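Local coordinates for protein lantibiotic dehydratase (PDB 5EHK) that probably dehydrates serine and threonine residues of the NAI-107 precursor peptide, using aminoacylated tRNA, during lantibiotic biosynthesis in Microbispora, at residues Ser397-Gly402 and Gly659-Glu664. Numbering follows the deposited sequence.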
loop_
_atom_site.group_PDB
_atom_site.type_symbol
_atom_site.label_atom_id
_atom_site.label_comp_id
_atom_site.label_asym_id
_atom_site.label_seq_id
_atom_site.Cartn_x
_atom_site.Cartn_y
_atom_site.Cartn_z
ATOM N N SER A 397 19.879 -4.711 -13.539
ATOM C CA SER A 397 19.490 -4.273 -12.206
ATOM C C SER A 397 18.331 -3.262 -12.257
ATOM O O SER A 397 18.025 -2.714 -13.324
ATOM C CB SER A 397 20.717 -3.676 -11.504
ATOM O OG SER A 397 21.120 -2.484 -12.153
ATOM N N PRO A 398 17.648 -3.059 -11.118
ATOM C CA PRO A 398 16.575 -2.041 -11.034
ATOM C C PRO A 398 17.035 -0.596 -11.349
ATOM O O PRO A 398 18.144 -0.200 -11.007
ATOM C CB PRO A 398 16.119 -2.136 -9.575
ATOM C CG PRO A 398 16.549 -3.545 -9.114
ATOM C CD PRO A 398 17.794 -3.845 -9.874
ATOM N N PRO A 399 16.171 0.196 -11.998
ATOM C CA PRO A 399 16.501 1.575 -12.397
ATOM C C PRO A 399 16.388 2.537 -11.213
ATOM O O PRO A 399 15.508 3.394 -11.133
ATOM C CB PRO A 399 15.452 1.881 -13.470
ATOM C CG PRO A 399 14.281 1.076 -13.058
ATOM C CD PRO A 399 14.822 -0.195 -12.443
ATOM N N ARG A 400 17.326 2.379 -10.300
ATOM C CA ARG A 400 17.271 2.987 -8.986
ATOM C C ARG A 400 18.702 3.422 -8.594
ATOM O O ARG A 400 19.665 2.808 -9.035
ATOM C CB ARG A 400 16.744 1.916 -8.016
ATOM C CG ARG A 400 16.450 2.413 -6.631
ATOM C CD ARG A 400 16.415 1.289 -5.623
ATOM N NE ARG A 400 15.769 0.078 -6.119
ATOM C CZ ARG A 400 14.459 -0.033 -6.320
ATOM N NH1 ARG A 400 13.666 1.007 -6.082
ATOM N NH2 ARG A 400 13.942 -1.171 -6.774
ATOM N N ARG A 401 18.862 4.481 -7.808
ATOM C CA ARG A 401 20.169 4.757 -7.182
ATOM C C ARG A 401 20.095 4.571 -5.660
ATOM O O ARG A 401 19.171 5.048 -5.008
ATOM C CB ARG A 401 20.697 6.148 -7.567
ATOM C CG ARG A 401 21.386 6.169 -8.942
ATOM C CD ARG A 401 20.954 7.373 -9.822
ATOM N NE ARG A 401 19.510 7.346 -10.017
ATOM C CZ ARG A 401 18.876 6.427 -10.752
ATOM N NH1 ARG A 401 19.577 5.478 -11.378
ATOM N NH2 ARG A 401 17.542 6.442 -10.874
ATOM N N GLY A 402 21.057 3.863 -5.090
ATOM C CA GLY A 402 21.027 3.628 -3.659
ATOM C C GLY A 402 20.125 2.476 -3.265
ATOM O O GLY A 402 19.403 1.953 -4.087
ATOM N N GLY A 659 23.519 7.221 -4.651
ATOM C CA GLY A 659 24.040 7.674 -5.917
ATOM C C GLY A 659 24.647 6.566 -6.747
ATOM O O GLY A 659 25.121 6.809 -7.849
ATOM N N GLN A 660 24.651 5.349 -6.229
ATOM C CA GLN A 660 25.168 4.231 -6.995
ATOM C C GLN A 660 24.062 3.234 -7.389
ATOM O O GLN A 660 23.300 2.763 -6.535
ATOM C CB GLN A 660 26.213 3.502 -6.175
ATOM C CG GLN A 660 27.287 4.386 -5.563
ATOM C CD GLN A 660 28.316 3.553 -4.835
ATOM O OE1 GLN A 660 28.919 2.685 -5.428
ATOM N NE2 GLN A 660 28.433 3.730 -3.526
ATOM N N ARG A 661 23.986 2.890 -8.670
ATOM C CA ARG A 661 23.083 1.827 -9.093
ATOM C C ARG A 661 23.614 0.426 -8.717
ATOM O O ARG A 661 24.701 0.043 -9.123
ATOM C CB ARG A 661 22.811 1.934 -10.589
ATOM C CG ARG A 661 21.988 0.799 -11.143
ATOM C CD ARG A 661 21.481 1.126 -12.520
ATOM N NE ARG A 661 20.496 0.148 -12.964
ATOM C CZ ARG A 661 19.706 0.298 -14.024
ATOM N NH1 ARG A 661 19.765 1.400 -14.782
ATOM N NH2 ARG A 661 18.851 -0.669 -14.319
ATOM N N LEU A 662 22.857 -0.318 -7.915
ATOM C CA LEU A 662 23.388 -1.506 -7.258
ATOM C C LEU A 662 22.946 -2.813 -7.888
ATOM O O LEU A 662 21.760 -3.083 -7.967
ATOM C CB LEU A 662 22.951 -1.514 -5.805
ATOM C CG LEU A 662 23.200 -0.288 -4.936
ATOM C CD1 LEU A 662 22.517 -0.550 -3.610
ATOM C CD2 LEU A 662 24.671 -0.079 -4.725
ATOM N N TRP A 663 23.908 -3.650 -8.269
ATOM C CA TRP A 663 23.623 -4.929 -8.906
ATOM C C TRP A 663 22.830 -5.837 -7.933
ATOM O O TRP A 663 22.912 -5.678 -6.710
ATOM C CB TRP A 663 24.944 -5.596 -9.308
ATOM C CG TRP A 663 25.586 -6.217 -8.135
ATOM C CD1 TRP A 663 26.324 -5.593 -7.175
ATOM C CD2 TRP A 663 25.482 -7.588 -7.741
ATOM N NE1 TRP A 663 26.707 -6.497 -6.209
ATOM C CE2 TRP A 663 26.201 -7.730 -6.528
ATOM C CE3 TRP A 663 24.851 -8.710 -8.293
ATOM C CZ2 TRP A 663 26.309 -8.948 -5.856
ATOM C CZ3 TRP A 663 24.951 -9.924 -7.629
ATOM C CH2 TRP A 663 25.680 -10.033 -6.422
ATOM N N GLU A 664 22.053 -6.779 -8.466
ATOM C CA GLU A 664 21.369 -7.770 -7.632
ATOM C C GLU A 664 21.453 -9.090 -8.340
ATOM O O GLU A 664 21.656 -9.128 -9.551
ATOM C CB GLU A 664 19.890 -7.437 -7.502
ATOM C CG GLU A 664 19.550 -6.072 -6.998
ATOM C CD GLU A 664 18.077 -5.950 -6.678
ATOM O OE1 GLU A 664 17.281 -6.772 -7.196
ATOM O OE2 GLU A 664 17.710 -5.023 -5.926
HETATM O O HOH W 1 19.620 -1.100 -8.448
HETATM O O HOH W 2 20.418 7.647 -4.384
#
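Arg661 reaches across to Ser397 with its guanidinium group: NE donates to OG of Ser397 at 2.8 Å, the oxygen lying 23° out of the guanidinium plane, and NH2 lies against the Ser397 carbonyl O near that plane, at 2.4 Å, so short that its exact geometry is doubtful. The two loops pair without forming a β-sheet, and the 397-402 loop turns in an inverse gamma turn centred on Pro399, with a weak bond from Arg400 N to Pro398 O. This illustrates how an arginine can bind a loop that has no regular secondary structure, by donating to the hydroxyl of one residue and, less certainly, to its carbonyl oxygen. The Arg661 side chain runs extended from CG to NE, with CG anti to the backbone N (chi1 175°), which carries the guanidinium beneath the turn; CA of Pro399 sits 3.7 Å above its plane, over the centre. Further bonds fix both partners: Asp490 forms a salt bridge with NH1 of Arg661, probably offsetting its charge, and Trp394, in the helix preceding the Ser397-Gly402 loop, offers its carbonyl O to the serine hydroxyl.

At the far end the backbones join directly, Gly402 N donating to Gln660 O at 2.9 Å in a nearly straight bond (174°). Two waters add bridges: one, in the middle, donates to Pro398 O and Leu662 O; the other, at the Gly659 end, accepts from Gly659 N and gives a weak bond to Arg401 O. Thus the loop after helix 380-395 is joined to the one after helix 647-656.

Packing completes the contact. CD1 of Leu662 rests against the Gly402 backbone, and the aliphatic start of Arg401 lies alongside Gly659. The Glu664 carboxylate passes the Pro398 ring, its OE2 3.7 Å from CG of the proline.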